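Glycoside hydrolase, GH17 family (Formosa sp. Hel1_33_131, PDB 6FCG) probably hydrolyses internal beta-1,3-glucan linkages of laminarin as a GH17 endo-laminarinase with a TIM-barrel fold. Local coordinates at residues A[83-89]-A[114-120]; A[151-155]-A[199-203]; A[161-167]-A[205-210]; A[185-190]-A[230-235]. All coordinates share one frame; numbering follows the deposited sequence.

Contact 1. Residues A[83-89]-A[114-120]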
# COMPACT_ATOMS: atom_id res chain seq x y z
N ILE A 83 -40.28 -24.85 4.10
CA ILE A 83 -39.31 -25.30 5.10
C ILE A 83 -40.09 -26.15 6.09
O ILE A 83 -41.13 -25.72 6.59
CB ILE A 83 -38.63 -24.12 5.85
CG1 ILE A 83 -37.98 -23.10 4.88
CG2 ILE A 83 -37.65 -24.63 6.88
CD1 ILE A 83 -36.76 -23.54 4.15
N ARG A 84 -39.59 -27.35 6.38
CA ARG A 84 -40.20 -28.24 7.38
C ARG A 84 -39.31 -28.67 8.51
O ARG A 84 -39.77 -29.32 9.45
CB ARG A 84 -40.76 -29.49 6.68
CG ARG A 84 -41.88 -29.23 5.67
CD ARG A 84 -43.14 -28.71 6.36
NE ARG A 84 -44.20 -28.40 5.40
CZ ARG A 84 -44.43 -27.21 4.86
NH1 ARG A 84 -43.69 -26.14 5.15
NH2 ARG A 84 -45.43 -27.10 3.99
N ILE A 85 -38.01 -28.39 8.43
CA ILE A 85 -37.14 -28.70 9.57
C ILE A 85 -36.13 -27.58 9.77
O ILE A 85 -35.58 -27.04 8.81
CB ILE A 85 -36.49 -30.10 9.44
CG1 ILE A 85 -35.59 -30.36 10.63
CG2 ILE A 85 -35.72 -30.26 8.14
CD1 ILE A 85 -35.30 -31.83 10.84
N LEU A 86 -35.96 -27.18 11.02
CA LEU A 86 -34.96 -26.18 11.32
C LEU A 86 -33.94 -26.65 12.33
O LEU A 86 -34.11 -27.66 12.99
CB LEU A 86 -35.57 -24.79 11.62
CG LEU A 86 -36.74 -24.71 12.54
CD1 LEU A 86 -36.28 -24.53 13.96
CD2 LEU A 86 -37.61 -23.53 12.20
N ARG A 87 -32.84 -25.91 12.36
CA ARG A 87 -31.67 -26.18 13.17
C ARG A 87 -31.38 -25.04 14.12
O ARG A 87 -31.51 -23.87 13.77
CB ARG A 87 -30.49 -26.25 12.24
CG ARG A 87 -29.34 -26.96 12.84
CD ARG A 87 -28.08 -26.80 12.03
NE ARG A 87 -27.01 -27.03 12.98
CZ ARG A 87 -25.76 -26.63 12.84
NH1 ARG A 87 -25.34 -26.01 11.73
NH2 ARG A 87 -24.93 -26.88 13.85
N THR A 88 -30.87 -25.40 15.27
CA THR A 88 -30.67 -24.51 16.40
C THR A 88 -29.30 -24.79 17.03
O THR A 88 -28.70 -25.86 16.77
CB THR A 88 -31.86 -24.74 17.36
OG1 THR A 88 -32.70 -23.57 17.34
CG2 THR A 88 -31.44 -25.11 18.78
N TYR A 89 -28.78 -23.85 17.82
CA TYR A 89 -27.33 -23.92 18.19
C TYR A 89 -27.00 -24.16 19.67
O TYR A 89 -26.01 -24.85 19.98
CB TYR A 89 -26.59 -22.68 17.67
CG TYR A 89 -26.47 -22.71 16.18
CD1 TYR A 89 -27.50 -22.24 15.37
CD2 TYR A 89 -25.35 -23.26 15.56
CE1 TYR A 89 -27.42 -22.32 13.99
CE2 TYR A 89 -25.24 -23.32 14.18
CZ TYR A 89 -26.28 -22.86 13.39
OH TYR A 89 -26.20 -22.90 12.02
N GLU A 114 -46.76 -28.11 10.35
CA GLU A 114 -45.75 -29.15 10.50
C GLU A 114 -44.37 -28.44 10.48
O GLU A 114 -44.05 -27.73 9.53
CB GLU A 114 -45.90 -30.12 9.34
CG GLU A 114 -45.21 -31.47 9.48
CD GLU A 114 -45.27 -32.32 8.19
OE1 GLU A 114 -45.52 -31.78 7.07
OE2 GLU A 114 -45.07 -33.56 8.30
N MET A 115 -43.62 -28.52 11.58
CA MET A 115 -42.26 -28.01 11.63
C MET A 115 -41.49 -28.90 12.58
O MET A 115 -41.95 -29.15 13.69
CB MET A 115 -42.19 -26.55 12.12
CG MET A 115 -40.82 -25.90 11.96
SD MET A 115 -40.33 -25.63 10.24
CE MET A 115 -41.44 -24.31 9.78
N TYR A 116 -40.32 -29.37 12.15
CA TYR A 116 -39.45 -30.20 12.97
C TYR A 116 -38.17 -29.49 13.32
O TYR A 116 -37.83 -28.47 12.72
CB TYR A 116 -39.14 -31.47 12.23
CG TYR A 116 -40.39 -32.20 11.86
CD1 TYR A 116 -41.13 -32.88 12.82
CD2 TYR A 116 -40.87 -32.17 10.57
CE1 TYR A 116 -42.29 -33.53 12.50
CE2 TYR A 116 -42.04 -32.84 10.22
CZ TYR A 116 -42.74 -33.53 11.18
OH TYR A 116 -43.90 -34.16 10.83
N MET A 117 -37.48 -30.00 14.33
CA MET A 117 -36.28 -29.36 14.85
C MET A 117 -35.09 -30.29 15.07
O MET A 117 -35.24 -31.37 15.61
CB MET A 117 -36.58 -28.64 16.15
CG MET A 117 -35.43 -27.77 16.64
SD MET A 117 -35.79 -26.57 17.97
CE MET A 117 -37.32 -25.86 17.40
N MET A 118 -33.92 -29.83 14.61
CA MET A 118 -32.59 -30.37 14.96
C MET A 118 -32.06 -29.49 16.07
O MET A 118 -31.77 -28.33 15.83
CB MET A 118 -31.69 -30.29 13.74
CG MET A 118 -30.24 -30.75 13.95
SD MET A 118 -29.23 -30.46 12.47
CE MET A 118 -27.63 -30.84 13.14
N VAL A 119 -32.00 -30.01 17.31
CA VAL A 119 -31.62 -29.21 18.48
C VAL A 119 -30.15 -29.33 18.73
O VAL A 119 -29.62 -30.41 18.89
CB VAL A 119 -32.37 -29.61 19.74
CG1 VAL A 119 -31.80 -28.90 20.96
CG2 VAL A 119 -33.82 -29.27 19.61
N GLY A 120 -29.49 -28.18 18.79
CA GLY A 120 -28.06 -28.08 19.08
C GLY A 120 -27.80 -27.92 20.55
O GLY A 120 -28.35 -27.03 21.21
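L86 and M118 join strands 83-87 and 116-120 in parallel: M118 N donates to L86 O over 2.7 Å, an almost straight bond (175°). L86 N reaches Y116 O at 2.8 Å, and Y116 N bonds R84 O. On one face R87 and M118 run alongside each other in the same direction, with M118 SD 3.5 Å from R87 CG. On the other, L86 CD1 meets M117 CE at 3.8 Å, while L86 CD2 approaches the crossing M115 side chain.

R84 bends at chi2 (-66°), bringing its NE 4.0 Å from E114 OE1 in a long salt bridge, with guanidinium and carboxylate planes 47° apart. Y116 OH bonds the anti lone pair of E114 OE2 at 2.9 Å, and R84 NH1 bonds I83 O and H79 O. With a leucine in place of R84, those two carbonyls and E114 OE1 would probably lose their cationic partner.

Farther along, Y89 CE2 lies over one face of the R87 guanidinium, displaced toward its edge; R87 bonds N168 and salt-bridges E305. The ring and these polar partners probably fix the rotation of this buried group at the C-terminal end of the strands, where TIM-barrel glycosidases keep their active sites.

Contact 2. Residues A[151-155]-A[199-203]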
# COMPACT_ATOMS: atom_id res chain seq x y z
N VAL A 151 -31.92 -32.88 26.43
CA VAL A 151 -32.69 -34.10 26.68
C VAL A 151 -34.12 -33.78 27.15
O VAL A 151 -35.08 -34.32 26.61
CB VAL A 151 -31.95 -35.01 27.69
CG1 VAL A 151 -32.85 -36.10 28.27
CG2 VAL A 151 -30.72 -35.64 27.03
N ALA A 152 -34.22 -32.88 28.13
CA ALA A 152 -35.51 -32.41 28.65
C ALA A 152 -36.41 -31.86 27.54
O ALA A 152 -37.62 -32.16 27.50
CB ALA A 152 -35.32 -31.37 29.75
N LEU A 153 -35.83 -31.06 26.63
CA LEU A 153 -36.59 -30.53 25.49
C LEU A 153 -37.01 -31.61 24.50
O LEU A 153 -38.12 -31.55 24.00
CB LEU A 153 -35.81 -29.44 24.79
CG LEU A 153 -35.63 -28.17 25.64
CD1 LEU A 153 -34.67 -27.21 24.93
CD2 LEU A 153 -36.96 -27.50 25.98
N ALA A 154 -36.16 -32.59 24.23
CA ALA A 154 -36.54 -33.67 23.33
C ALA A 154 -37.70 -34.49 23.91
O ALA A 154 -38.53 -35.04 23.17
CB ALA A 154 -35.34 -34.57 23.05
N GLN A 155 -37.71 -34.59 25.25
CA GLN A 155 -38.77 -35.26 25.99
C GLN A 155 -40.07 -34.46 26.04
O GLN A 155 -41.10 -35.04 25.84
CB GLN A 155 -38.30 -35.59 27.41
CG GLN A 155 -37.25 -36.69 27.47
CD GLN A 155 -36.54 -36.81 28.82
OE1 GLN A 155 -36.54 -35.88 29.63
NE2 GLN A 155 -35.91 -37.94 29.04
N GLY A 199 -34.48 -46.32 27.26
CA GLY A 199 -35.88 -45.92 27.09
C GLY A 199 -36.25 -44.50 27.53
O GLY A 199 -37.42 -44.13 27.39
N ASP A 200 -35.29 -43.70 28.00
CA ASP A 200 -35.55 -42.30 28.37
C ASP A 200 -35.72 -41.36 27.15
O ASP A 200 -36.20 -40.24 27.29
CB ASP A 200 -34.44 -41.74 29.28
CG ASP A 200 -34.44 -42.35 30.69
OD1 ASP A 200 -35.41 -43.05 31.07
OD2 ASP A 200 -33.46 -42.10 31.43
N LEU A 201 -35.28 -41.81 25.98
CA LEU A 201 -35.48 -41.08 24.72
C LEU A 201 -35.96 -42.07 23.70
O LEU A 201 -35.62 -43.25 23.79
CB LEU A 201 -34.16 -40.45 24.21
CG LEU A 201 -33.58 -39.27 24.99
CD1 LEU A 201 -32.18 -38.94 24.51
CD2 LEU A 201 -34.49 -38.04 24.90
N SER A 202 -36.73 -41.58 22.74
CA SER A 202 -37.23 -42.41 21.67
C SER A 202 -36.09 -43.10 20.93
O SER A 202 -35.06 -42.53 20.69
CB SER A 202 -38.04 -41.57 20.68
OG SER A 202 -38.03 -42.16 19.39
N LYS A 203 -36.31 -44.33 20.53
CA LYS A 203 -35.31 -45.06 19.73
C LYS A 203 -35.12 -44.49 18.33
O LYS A 203 -34.10 -44.78 17.70
CB LYS A 203 -35.60 -46.55 19.72
CG LYS A 203 -35.06 -47.20 20.98
CD LYS A 203 -35.45 -48.64 21.07
CE LYS A 203 -34.95 -49.30 22.37
NZ LYS A 203 -35.42 -50.71 22.32
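The apolar part of this contact is made by L201, whose CD2 sits against the last turns of helix 143-156. L201 CD2 lies 4.0 Å from A154 CB, and the same methyl is 4.2 Å from V151 CG1. It also touches the aliphatic part of Q155, with CG 4.0 Å from L201 CD2 and the two side chains crossing at about a right angle. One branch of a single leucine therefore meets three residues that lie on one side of the helix. V151 packs further on L192 and L195 of helix 182-197, and A154 on V161 and I164 of strand 161-168, so the methyl adds to the apolar packing between helices 143-156 and 182-197, beside strand 161-168.

The polar part is one hydrogen bond. Q155 places CG beside its backbone N (chi1 -71°) and runs extended beyond it, which carries the amide over to the loop. NE2 of Q155 donates to D200 O at 2.9 Å with a nearly straight N-H...O angle of 169°. The acceptor lies close to the amide plane, whereas the donor is tilted 29° from the carbonyl plane of D200.

On the loop side the backbone leaves helix 182-197 through a Schellman motif at G199, whose positive phi turns the chain; D200 and L201 follow directly. S202 OG bonds D204 N just beyond.

The chemistry divides by depth: a buried methyl is paired with a surface amide that ties the loop before strand 206-212, through its main-chain carbonyl, to the helix preceding strand 161-168.

Contact 3. Residues A[161-167]-A[205-210]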
# COMPACT_ATOMS: atom_id res chain seq x y z
N VAL A 161 -38.93 -32.30 18.02
CA VAL A 161 -37.49 -32.58 18.09
C VAL A 161 -37.18 -33.96 17.51
O VAL A 161 -37.56 -34.97 18.09
CB VAL A 161 -36.98 -32.50 19.55
CG1 VAL A 161 -35.52 -32.90 19.64
CG2 VAL A 161 -37.18 -31.09 20.09
N LYS A 162 -36.50 -33.98 16.38
CA LYS A 162 -36.10 -35.22 15.72
C LYS A 162 -34.61 -35.55 15.75
O LYS A 162 -34.24 -36.66 15.43
CB LYS A 162 -36.53 -35.17 14.26
CG LYS A 162 -38.01 -34.96 14.09
CD LYS A 162 -38.83 -36.13 14.65
CE LYS A 162 -40.25 -35.72 15.00
NZ LYS A 162 -40.83 -36.76 15.85
N VAL A 163 -33.78 -34.58 16.13
CA VAL A 163 -32.33 -34.75 16.16
C VAL A 163 -31.76 -33.94 17.31
O VAL A 163 -32.19 -32.81 17.57
CB VAL A 163 -31.66 -34.30 14.82
CG1 VAL A 163 -30.12 -34.35 14.91
CG2 VAL A 163 -32.11 -35.13 13.63
N ILE A 164 -30.79 -34.53 18.01
CA ILE A 164 -29.89 -33.76 18.87
C ILE A 164 -28.49 -33.78 18.26
O ILE A 164 -27.97 -34.83 17.97
CB ILE A 164 -29.86 -34.29 20.29
CG1 ILE A 164 -31.25 -34.20 20.91
CG2 ILE A 164 -28.87 -33.47 21.11
CD1 ILE A 164 -31.36 -34.77 22.31
N ALA A 165 -27.92 -32.59 18.09
CA ALA A 165 -26.55 -32.42 17.63
C ALA A 165 -25.66 -32.05 18.81
O ALA A 165 -25.91 -31.03 19.48
CB ALA A 165 -26.48 -31.33 16.59
N VAL A 166 -24.66 -32.88 19.07
CA VAL A 166 -23.68 -32.64 20.14
C VAL A 166 -22.55 -31.79 19.58
O VAL A 166 -21.66 -32.29 18.89
CB VAL A 166 -23.11 -33.97 20.66
CG1 VAL A 166 -22.06 -33.72 21.74
CG2 VAL A 166 -24.22 -34.83 21.22
N GLY A 167 -22.63 -30.51 19.83
CA GLY A 167 -21.62 -29.56 19.37
C GLY A 167 -21.87 -28.91 18.02
O GLY A 167 -22.58 -29.44 17.16
N LEU A 205 -35.01 -41.15 17.69
CA LEU A 205 -34.30 -39.88 17.83
C LEU A 205 -32.89 -40.06 17.36
O LEU A 205 -32.20 -40.97 17.82
CB LEU A 205 -34.29 -39.42 19.29
CG LEU A 205 -33.61 -38.10 19.60
CD1 LEU A 205 -34.44 -36.94 19.14
CD2 LEU A 205 -33.33 -37.98 21.08
N TRP A 206 -32.46 -39.24 16.42
CA TRP A 206 -31.14 -39.38 15.84
C TRP A 206 -30.14 -38.47 16.53
O TRP A 206 -30.46 -37.34 16.87
CB TRP A 206 -31.21 -39.15 14.31
CG TRP A 206 -31.42 -40.42 13.52
CD1 TRP A 206 -31.88 -41.61 14.00
CD2 TRP A 206 -31.21 -40.61 12.12
NE1 TRP A 206 -31.96 -42.53 12.99
CE2 TRP A 206 -31.58 -41.95 11.82
CE3 TRP A 206 -30.77 -39.79 11.09
CZ2 TRP A 206 -31.49 -42.48 10.55
CZ3 TRP A 206 -30.69 -40.32 9.80
CH2 TRP A 206 -31.04 -41.66 9.55
N ILE A 207 -28.92 -38.98 16.73
CA ILE A 207 -27.86 -38.24 17.38
C ILE A 207 -26.75 -37.98 16.39
O ILE A 207 -26.40 -38.86 15.61
CB ILE A 207 -27.31 -39.00 18.57
CG1 ILE A 207 -28.44 -39.53 19.46
CG2 ILE A 207 -26.37 -38.11 19.38
CD1 ILE A 207 -29.34 -38.46 20.07
N THR A 208 -26.20 -36.78 16.42
CA THR A 208 -25.09 -36.40 15.53
C THR A 208 -24.20 -35.39 16.21
O THR A 208 -24.39 -35.08 17.39
CB THR A 208 -25.61 -35.81 14.19
OG1 THR A 208 -24.55 -35.69 13.24
CG2 THR A 208 -26.29 -34.45 14.39
N SER A 209 -23.20 -34.92 15.47
CA SER A 209 -22.46 -33.71 15.81
C SER A 209 -22.37 -32.90 14.54
O SER A 209 -22.21 -33.46 13.48
CB SER A 209 -21.06 -34.04 16.31
OG SER A 209 -20.40 -32.88 16.77
N SER A 210 -22.51 -31.59 14.64
CA SER A 210 -22.48 -30.76 13.45
C SER A 210 -21.13 -30.07 13.40
O SER A 210 -20.76 -29.33 14.31
CB SER A 210 -23.66 -29.79 13.42
OG SER A 210 -24.07 -29.54 12.08
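V163 and W206, I164 and I207, and A165 and T208 pair in parallel register, the two strand segments running at 36° to each other and bonded from K162 O, which accepts W206 N, to G167 O, which accepts S210 N weakly. Between these ends I164 N donates to W206 O at 3.1 Å, T208 N to I164 O, and V166 N to T208 O at 2.8 Å.

V163, A165 and T208 share the face that looks into the barrel. T208 CG2 lies 3.8 Å from A165 CB and 3.9 Å from V163 CG1, a place it gains because OG1 takes the position anti to the backbone N (chi1 -169°); that hydroxyl then bonds Y237 O, just before strand 238-241. Farther along this side, S210 OG bonds S239 and H241 toward the barrel mouth. W206 leaves only its CB near V163, while its indole leads off toward A40 and K41 of helix 40-43.

I164 and I207 point the other way, to helix 182-197. L205 adds to this side: its CD2 is 4.0 Å from I164 CD1, and its CD1 lies 3.7 Å from the K162 carbonyl carbon. V166 CG2 meets I207 CG2 more loosely, at 4.3 Å.

These strands and the helix between them form a beta-alpha-beta crossover of the TIM barrel. The chemistry changes along it: apolar groups dominate the middle, with T208 OG1 bonded to Y237 O, and toward the C-terminal end S209 faces helix 182-197 while S210, like T208, turns its hydroxyl to partners on the inner side.

Contact 4. Residues A[185-190]-A[230-235]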
# COMPACT_ATOMS: atom_id res chain seq x y z
N ILE A 185 -16.87 -35.08 22.32
CA ILE A 185 -18.10 -35.29 21.57
C ILE A 185 -18.61 -36.75 21.69
O ILE A 185 -19.80 -36.97 21.91
CB ILE A 185 -17.96 -34.92 20.10
CG1 ILE A 185 -17.40 -33.51 19.94
CG2 ILE A 185 -19.29 -35.09 19.37
CD1 ILE A 185 -18.09 -32.40 20.72
N LEU A 186 -17.69 -37.72 21.56
CA LEU A 186 -17.98 -39.14 21.71
C LEU A 186 -18.63 -39.46 23.04
O LEU A 186 -19.62 -40.18 23.11
CB LEU A 186 -16.69 -39.94 21.58
CG LEU A 186 -16.75 -41.48 21.77
CD1 LEU A 186 -17.61 -42.13 20.70
CD2 LEU A 186 -15.35 -42.06 21.76
N LYS A 187 -18.07 -38.90 24.10
CA LYS A 187 -18.63 -39.06 25.44
C LYS A 187 -20.13 -38.74 25.48
O LYS A 187 -20.93 -39.52 25.96
CB LYS A 187 -17.87 -38.17 26.41
CG LYS A 187 -18.28 -38.33 27.86
CD LYS A 187 -17.81 -37.14 28.68
CE LYS A 187 -18.41 -37.20 30.07
NZ LYS A 187 -18.03 -35.98 30.84
N TRP A 188 -20.49 -37.56 24.98
CA TRP A 188 -21.88 -37.11 25.05
C TRP A 188 -22.77 -37.78 24.02
O TRP A 188 -23.94 -38.03 24.28
CB TRP A 188 -21.96 -35.58 24.97
CG TRP A 188 -21.35 -34.95 26.17
CD1 TRP A 188 -20.24 -34.17 26.19
CD2 TRP A 188 -21.77 -35.09 27.51
NE1 TRP A 188 -19.96 -33.79 27.48
CE2 TRP A 188 -20.89 -34.35 28.31
CE3 TRP A 188 -22.83 -35.79 28.13
CZ2 TRP A 188 -21.02 -34.26 29.68
CZ3 TRP A 188 -22.97 -35.70 29.50
CH2 TRP A 188 -22.06 -34.94 30.27
N VAL A 189 -22.25 -38.07 22.84
CA VAL A 189 -23.04 -38.84 21.90
C VAL A 189 -23.38 -40.18 22.57
O VAL A 189 -24.50 -40.63 22.49
CB VAL A 189 -22.30 -39.04 20.55
CG1 VAL A 189 -22.96 -40.10 19.68
CG2 VAL A 189 -22.26 -37.73 19.80
N ASN A 190 -22.38 -40.82 23.18
CA ASN A 190 -22.59 -42.13 23.79
C ASN A 190 -23.59 -42.04 24.93
O ASN A 190 -24.41 -42.93 25.10
CB ASN A 190 -21.27 -42.76 24.28
CG ASN A 190 -20.50 -43.47 23.15
OD1 ASN A 190 -21.06 -43.85 22.11
ND2 ASN A 190 -19.21 -43.69 23.36
N LYS A 230 -14.41 -43.83 16.45
CA LYS A 230 -15.45 -44.26 17.38
C LYS A 230 -16.67 -43.34 17.33
O LYS A 230 -17.80 -43.81 17.46
CB LYS A 230 -14.94 -44.33 18.83
CG LYS A 230 -13.81 -45.33 19.03
CD LYS A 230 -13.67 -45.77 20.47
CE LYS A 230 -12.33 -46.47 20.63
NZ LYS A 230 -11.47 -45.65 21.46
N LEU A 231 -16.42 -42.03 17.18
CA LEU A 231 -17.50 -41.07 17.04
C LEU A 231 -18.31 -41.30 15.78
O LEU A 231 -19.54 -41.25 15.81
CB LEU A 231 -16.95 -39.64 17.02
CG LEU A 231 -18.00 -38.53 16.84
CD1 LEU A 231 -18.97 -38.50 18.00
CD2 LEU A 231 -17.30 -37.20 16.71
N ILE A 232 -17.63 -41.56 14.67
CA ILE A 232 -18.29 -41.89 13.42
C ILE A 232 -19.15 -43.16 13.56
O ILE A 232 -20.22 -43.21 12.96
CB ILE A 232 -17.29 -42.03 12.26
CG1 ILE A 232 -16.72 -40.66 11.91
CG2 ILE A 232 -17.95 -42.62 11.02
CD1 ILE A 232 -15.39 -40.71 11.20
N GLU A 233 -18.69 -44.15 14.33
CA GLU A 233 -19.51 -45.34 14.69
C GLU A 233 -20.71 -44.99 15.56
O GLU A 233 -21.76 -45.53 15.35
CB GLU A 233 -18.72 -46.46 15.45
CG GLU A 233 -17.84 -47.40 14.54
CD GLU A 233 -18.60 -48.34 13.58
OE1 GLU A 233 -19.79 -48.16 13.29
OE2 GLU A 233 -17.95 -49.25 13.03
N ALA A 234 -20.54 -44.11 16.53
CA ALA A 234 -21.58 -43.84 17.53
C ALA A 234 -22.74 -43.01 17.01
O ALA A 234 -23.87 -43.23 17.43
CB ALA A 234 -20.99 -43.19 18.76
N VAL A 235 -22.49 -42.05 16.12
CA VAL A 235 -23.57 -41.16 15.62
C VAL A 235 -24.53 -41.89 14.69
O VAL A 235 -24.17 -42.90 14.09
CB VAL A 235 -23.04 -39.89 14.88
CG1 VAL A 235 -22.26 -39.01 15.84
CG2 VAL A 235 -22.21 -40.21 13.65
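L186 and L231 bring their branches into the interface by the same turn, each CG anti to the backbone N (chi1 177° and 178°). The helices they belong to, 182-197 and 226-234, are neighbours on the outer layer of the TIM barrel; the axes of the two segments come within 9.4 Å of each other and are inclined at 22°. L231 CD1 enters between I185 and V189, 3.7 Å from I185 CG2 and 3.8 Å from V189 CG2, and the V189 and L231 side chains cross at about a right angle. L186 faces the start of the other segment: its CD2 lies 3.7 Å from K230 CB, and its CD1 rests against the K230 carbonyl.

V189 divides its methyls, CG2 going to L231 and CG1 to A234 CB (3.8 Å) and V235 CG1 (4.1 Å). Cutting V189 back to an alanine would probably open a gap among L231, A234 and V235 and leave the L231 branch freer to turn.

No hydrogen bond joins the two segments; a polar tie comes just beyond, where Q193 NE2 donates to A234 O. I185 and V189 also pack on V166 of strand 161-168 beneath. On the solvent-facing side, N190 OD1 lies 3.4 Å from A234 CB.

In the fold
Contacts 1 and 3 are successive parts of one parallel barrel sheet, their centres 11 Å apart: V119 N lies 2.8 Å from V163 O and V119 O 2.9 Å from A165 N, both probable hydrogen bonds. Contacts 2 and 4 belong to the surrounding helical layer and do not touch each other, yet each packs on contact 3: A154 CB is 3.8 Å from V161 CG1, and S209 OG is 3.6 Å from I185 CG2. Along the chain the segments of contacts 2, 3 and 4 alternate. The probable active-site end is approached by contacts 1 and 3, where R87 packs against S210; the centre of contact 2 is about 24 Å from the centre of the chain.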